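Local coordinates for protein gamma-glutamyl-gamma-aminobutyrate hydrolase PuuD (Escherichia coli, PDB 6VTV) that hydrolyses the gamma-glutamyl linkage of gamma-glutamyl-gamma-aminobutyrate, releasing 4-aminobutanoate and glutamate in the last step of putrescine breakdown, at residues 134-139 and 185-190; 141-146 and 203-208. One frame throughout, in Å; residues are numbered along the deposited sequence.

Interaction 1 (134-139 and 185-190); sequences RKLCEQ and SLHGQG. With MN (manganese (II) ion), chain D.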
# COMPACT_ATOMS: atom_id res chain seq x y z
N ARG B 134 -28.31 -1.32 -6.99
CA ARG B 134 -27.83 -1.78 -5.69
C ARG B 134 -28.02 -3.28 -5.49
O ARG B 134 -27.31 -3.88 -4.68
CB ARG B 134 -28.51 -1.00 -4.57
CG ARG B 134 -28.04 0.44 -4.48
CD ARG B 134 -29.05 1.33 -3.78
NE ARG B 134 -29.05 1.15 -2.33
CZ ARG B 134 -29.62 1.98 -1.47
NH1 ARG B 134 -30.23 3.07 -1.91
NH2 ARG B 134 -29.57 1.74 -0.17
N LYS B 135 -28.96 -3.89 -6.21
CA LYS B 135 -29.24 -5.33 -6.11
C LYS B 135 -29.56 -5.83 -7.52
O LYS B 135 -30.72 -5.80 -7.95
CB LYS B 135 -30.38 -5.61 -5.14
CG LYS B 135 -30.10 -5.22 -3.70
CD LYS B 135 -29.13 -6.18 -3.04
CE LYS B 135 -29.80 -7.48 -2.66
NZ LYS B 135 -28.83 -8.45 -2.08
N LEU B 136 -28.53 -6.30 -8.23
CA LEU B 136 -28.76 -6.89 -9.55
C LEU B 136 -29.66 -8.11 -9.47
O LEU B 136 -30.43 -8.38 -10.40
CB LEU B 136 -27.42 -7.27 -10.19
CG LEU B 136 -26.48 -6.12 -10.57
CD1 LEU B 136 -25.13 -6.67 -11.01
CD2 LEU B 136 -27.08 -5.24 -11.65
N CYS B 137 -29.59 -8.86 -8.36
CA CYS B 137 -30.42 -10.05 -8.21
C CYS B 137 -31.90 -9.73 -8.13
O CYS B 137 -32.72 -10.65 -8.29
CB CYS B 137 -29.98 -10.84 -6.98
SG CYS B 137 -30.17 -9.95 -5.42
N GLU B 138 -32.27 -8.48 -7.86
CA GLU B 138 -33.67 -8.09 -7.78
C GLU B 138 -34.23 -7.61 -9.12
O GLU B 138 -35.42 -7.27 -9.19
CB GLU B 138 -33.84 -6.99 -6.72
CG GLU B 138 -33.63 -7.50 -5.30
CD GLU B 138 -33.81 -6.41 -4.26
OE1 GLU B 138 -33.99 -5.23 -4.65
OE2 GLU B 138 -33.77 -6.73 -3.06
N GLN B 139 -33.41 -7.58 -10.17
CA GLN B 139 -33.89 -7.25 -11.50
C GLN B 139 -34.10 -8.55 -12.27
O GLN B 139 -33.12 -9.24 -12.58
CB GLN B 139 -32.88 -6.36 -12.23
CG GLN B 139 -32.20 -5.33 -11.34
CD GLN B 139 -33.19 -4.41 -10.64
OE1 GLN B 139 -34.16 -3.96 -11.23
NE2 GLN B 139 -32.93 -4.14 -9.37
N SER B 185 -17.31 -12.94 -13.38
CA SER B 185 -18.31 -12.02 -12.84
C SER B 185 -18.41 -12.24 -11.34
O SER B 185 -18.75 -13.34 -10.89
CB SER B 185 -19.67 -12.23 -13.52
OG SER B 185 -20.55 -11.15 -13.26
N LEU B 186 -18.12 -11.19 -10.56
CA LEU B 186 -18.18 -11.25 -9.11
C LEU B 186 -18.71 -9.92 -8.56
O LEU B 186 -18.05 -9.21 -7.82
CB LEU B 186 -16.81 -11.57 -8.50
CG LEU B 186 -16.03 -12.80 -8.98
CD1 LEU B 186 -15.13 -12.43 -10.15
CD2 LEU B 186 -15.20 -13.38 -7.84
N HIS B 187 -19.95 -9.58 -8.94
CA HIS B 187 -20.52 -8.31 -8.53
C HIS B 187 -22.02 -8.44 -8.35
O HIS B 187 -22.71 -9.03 -9.19
CB HIS B 187 -20.19 -7.20 -9.55
CG HIS B 187 -20.66 -7.50 -10.94
ND1 HIS B 187 -21.71 -6.82 -11.53
CD2 HIS B 187 -20.23 -8.39 -11.86
CE1 HIS B 187 -21.90 -7.28 -12.75
NE2 HIS B 187 -21.01 -8.23 -12.98
N GLY B 188 -22.53 -7.87 -7.26
CA GLY B 188 -23.95 -7.83 -6.99
C GLY B 188 -24.54 -6.48 -7.32
O GLY B 188 -25.76 -6.29 -7.29
N GLN B 189 -23.67 -5.52 -7.63
CA GLN B 189 -24.08 -4.20 -8.09
C GLN B 189 -23.56 -3.98 -9.50
O GLN B 189 -22.65 -4.67 -9.97
CB GLN B 189 -23.56 -3.10 -7.15
CG GLN B 189 -24.03 -3.25 -5.71
CD GLN B 189 -23.92 -1.96 -4.92
OE1 GLN B 189 -23.20 -1.04 -5.31
NE2 GLN B 189 -24.63 -1.88 -3.80
N GLY B 190 -24.16 -3.01 -10.19
CA GLY B 190 -23.77 -2.73 -11.56
C GLY B 190 -24.25 -1.36 -11.98
O GLY B 190 -24.99 -0.68 -11.26
MN MN D . -20.91 -9.54 -14.77
O HOH W 1 -27.13 -8.70 -6.50
O HOH W 2 -18.64 -9.23 -14.95

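Interaction 2 (141-146 and 203-208); sequences ELLEHR and RSPDGL. With MN (manganese (II) ion), chain D.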
# COMPACT_ATOMS: atom_id res chain seq x y z
N GLU B 141 -34.68 -9.31 -15.28
CA GLU B 141 -34.22 -9.37 -16.66
C GLU B 141 -32.73 -9.65 -16.80
O GLU B 141 -32.24 -9.74 -17.93
CB GLU B 141 -34.55 -8.05 -17.38
CG GLU B 141 -34.01 -6.80 -16.68
CD GLU B 141 -34.89 -6.33 -15.53
OE1 GLU B 141 -34.50 -5.37 -14.84
OE2 GLU B 141 -35.96 -6.93 -15.32
N LEU B 142 -32.01 -9.80 -15.70
CA LEU B 142 -30.56 -9.88 -15.72
C LEU B 142 -30.07 -11.27 -15.36
O LEU B 142 -30.76 -12.06 -14.72
CB LEU B 142 -29.94 -8.85 -14.76
CG LEU B 142 -30.27 -7.39 -15.06
CD1 LEU B 142 -29.55 -6.46 -14.10
CD2 LEU B 142 -29.92 -7.05 -16.50
N LEU B 143 -28.84 -11.56 -15.79
CA LEU B 143 -28.16 -12.79 -15.42
C LEU B 143 -27.70 -12.71 -13.96
O LEU B 143 -27.76 -11.66 -13.31
CB LEU B 143 -26.96 -13.04 -16.32
CG LEU B 143 -27.18 -12.97 -17.83
CD1 LEU B 143 -25.85 -12.84 -18.56
CD2 LEU B 143 -27.95 -14.19 -18.32
N GLU B 144 -27.23 -13.84 -13.44
CA GLU B 144 -26.63 -13.87 -12.11
C GLU B 144 -25.17 -13.45 -12.25
O GLU B 144 -24.33 -14.22 -12.72
CB GLU B 144 -26.75 -15.26 -11.49
CG GLU B 144 -26.15 -15.35 -10.09
CD GLU B 144 -26.68 -14.28 -9.16
OE1 GLU B 144 -27.82 -14.43 -8.66
OE2 GLU B 144 -25.97 -13.29 -8.92
N HIS B 145 -24.88 -12.22 -11.85
CA HIS B 145 -23.54 -11.67 -11.99
C HIS B 145 -22.65 -11.92 -10.78
O HIS B 145 -21.44 -11.67 -10.85
CB HIS B 145 -23.62 -10.16 -12.27
CG HIS B 145 -24.07 -9.83 -13.66
ND1 HIS B 145 -23.19 -9.72 -14.72
CD2 HIS B 145 -25.30 -9.58 -14.17
CE1 HIS B 145 -23.86 -9.42 -15.82
NE2 HIS B 145 -25.15 -9.33 -15.51
N ARG B 146 -23.21 -12.42 -9.68
CA ARG B 146 -22.43 -12.70 -8.49
C ARG B 146 -21.75 -14.06 -8.59
O ARG B 146 -22.23 -14.97 -9.27
CB ARG B 146 -23.30 -12.66 -7.24
CG ARG B 146 -23.89 -11.31 -6.93
CD ARG B 146 -24.94 -11.41 -5.84
NE ARG B 146 -26.02 -12.31 -6.22
CZ ARG B 146 -27.07 -12.58 -5.46
NH1 ARG B 146 -27.18 -12.03 -4.25
NH2 ARG B 146 -28.02 -13.41 -5.89
N ARG B 203 -21.24 -4.85 -23.17
CA ARG B 203 -22.45 -5.25 -22.45
C ARG B 203 -22.52 -6.77 -22.36
O ARG B 203 -22.14 -7.48 -23.29
CB ARG B 203 -23.73 -4.74 -23.12
CG ARG B 203 -23.87 -3.23 -23.22
CD ARG B 203 -25.18 -2.89 -23.91
NE ARG B 203 -25.39 -1.46 -24.06
CZ ARG B 203 -26.06 -0.70 -23.20
NH1 ARG B 203 -26.60 -1.25 -22.11
NH2 ARG B 203 -26.20 0.60 -23.42
N SER B 204 -23.05 -7.25 -21.23
CA SER B 204 -23.42 -8.65 -21.11
C SER B 204 -24.67 -8.92 -21.94
O SER B 204 -25.37 -7.98 -22.33
CB SER B 204 -23.64 -9.02 -19.64
OG SER B 204 -24.26 -7.96 -18.93
N PRO B 205 -24.97 -10.19 -22.25
CA PRO B 205 -26.15 -10.47 -23.10
C PRO B 205 -27.47 -10.00 -22.52
O PRO B 205 -28.47 -10.00 -23.25
CB PRO B 205 -26.12 -12.00 -23.23
CG PRO B 205 -24.70 -12.37 -23.01
CD PRO B 205 -24.19 -11.41 -21.97
N ASP B 206 -27.52 -9.61 -21.25
CA ASP B 206 -28.74 -9.08 -20.64
C ASP B 206 -28.83 -7.56 -20.73
O ASP B 206 -29.75 -6.97 -20.15
CB ASP B 206 -28.84 -9.53 -19.18
CG ASP B 206 -27.60 -9.18 -18.37
OD1 ASP B 206 -26.70 -8.50 -18.89
OD2 ASP B 206 -27.53 -9.60 -17.19
N GLY B 207 -27.90 -6.91 -21.43
CA GLY B 207 -27.91 -5.48 -21.58
C GLY B 207 -27.16 -4.71 -20.52
O GLY B 207 -26.99 -3.49 -20.66
N LEU B 208 -26.70 -5.37 -19.45
CA LEU B 208 -25.98 -4.68 -18.39
C LEU B 208 -24.64 -4.17 -18.90
O LEU B 208 -23.89 -4.90 -19.56
CB LEU B 208 -25.76 -5.62 -17.20
CG LEU B 208 -25.09 -4.97 -15.99
CD1 LEU B 208 -26.09 -4.14 -15.20
CD2 LEU B 208 -24.43 -6.01 -15.10
MN MN D . -20.91 -9.54 -14.77
O HOH W 2 -18.64 -9.23 -14.95

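Interaction 1 (134-139 and 185-190)
L136 and G188 are tied by one nearly straight backbone bond, L136 N to G188 O at 2.9 Å with an N-H...O angle of 174°, where the 3-10 turn 136-138 meets the loop leading into strand 190-191. The same carbonyl accepts a second hydrogen bond, from a water, which in turn accepts from C137 N, so G188 O serves L136 N directly and C137 N through the water. The L136 side chain then lies over the chain from G188 to G190: CG sits against G188 O, and CD1 reaches Q189 O at 3.4 Å and H187 ND1 at 3.5 Å, approaching that ring obliquely. H187 turns back on its own loop. With chi1 at 58°, its CG lies between the backbone N and carbonyl carbon, and ND1 bonds Q189 O at 2.8 Å, the acceptor lying close to the ring plane. NE2, the other ring nitrogen, binds manganese at 2.2 Å, as does S185 OG. Farther out, the Q189 amide runs beside R134 and gives only a weak bond from NE2 to R134 O (3.5 Å), while the R134 guanidinium is held by E85, N86, D88 and E89. The H187 ring is thus held at both nitrogens, ND1 by Q189 O and NE2 by the metal, which fixes its rotation, and L136 closes over this second-shell bond with a hydrocarbon cover.

Interaction 2 (141-146 and 203-208)
A histidine-carboxylate hydrogen bond, H145 to D206, at the manganese site joins the loop 141-146, which follows strand 132-133, to the tight connection between antiparallel strands 198-203 and 209-214. D206 carries it. Its OD2 accepts from two donors: L143 N at 2.7 Å, on the anti lone pair, and H145 NE2 at 2.9 Å, on the syn lone pair. The carboxylate plane stands 34° from the imidazole, and OD2 lies 17° out of the ring plane. D206 sits in the type I turn S204-G207, where a chi1 of 54° tucks its carboxylate in over its own backbone, facing H145. OD1 meanwhile faces back along its own segment, accepting from L208 N from above the carboxylate plane in an Asx turn. L208 CD2 covers one face of the H145 ring in a CH-pi contact, 3.6 Å from the ring centroid. L142 crosses D206 at about a right angle, its CD2 3.6 Å from OD2, and L143 CD1 packs on P205 CD at 4.1 Å. The other ring nitrogen, H145 ND1, binds manganese at 2.3 Å. The carboxylate probably makes the imidazole a stronger donor to the metal and, by engaging NE2, helps keep ND1 turned to the ion: a metal-histidine-carboxylate arrangement, with D206 as the second-shell residue.

Overall arrangement
Interactions 1 and 2 lie about 9 Å apart, centre to centre, on the same side of the chain's centre, and their segments alternate along the sequence: 134-139, 141-146, 185-190, 203-208. They meet directly at H145 O, which has probable hydrogen bonds to S185 OG (2.6 Å) and H187 N (3.2 Å). Both reach the same manganese, which H161 and E210, from strands 161-165 and 209-214 of the large mixed sheet, complete together with a shared water. The ion is thus bound by loops and strands distant in sequence. The H187 side chain is also about 4 Å from that of C118, the predicted nucleophile, which places the metal site beside the probable catalytic centre.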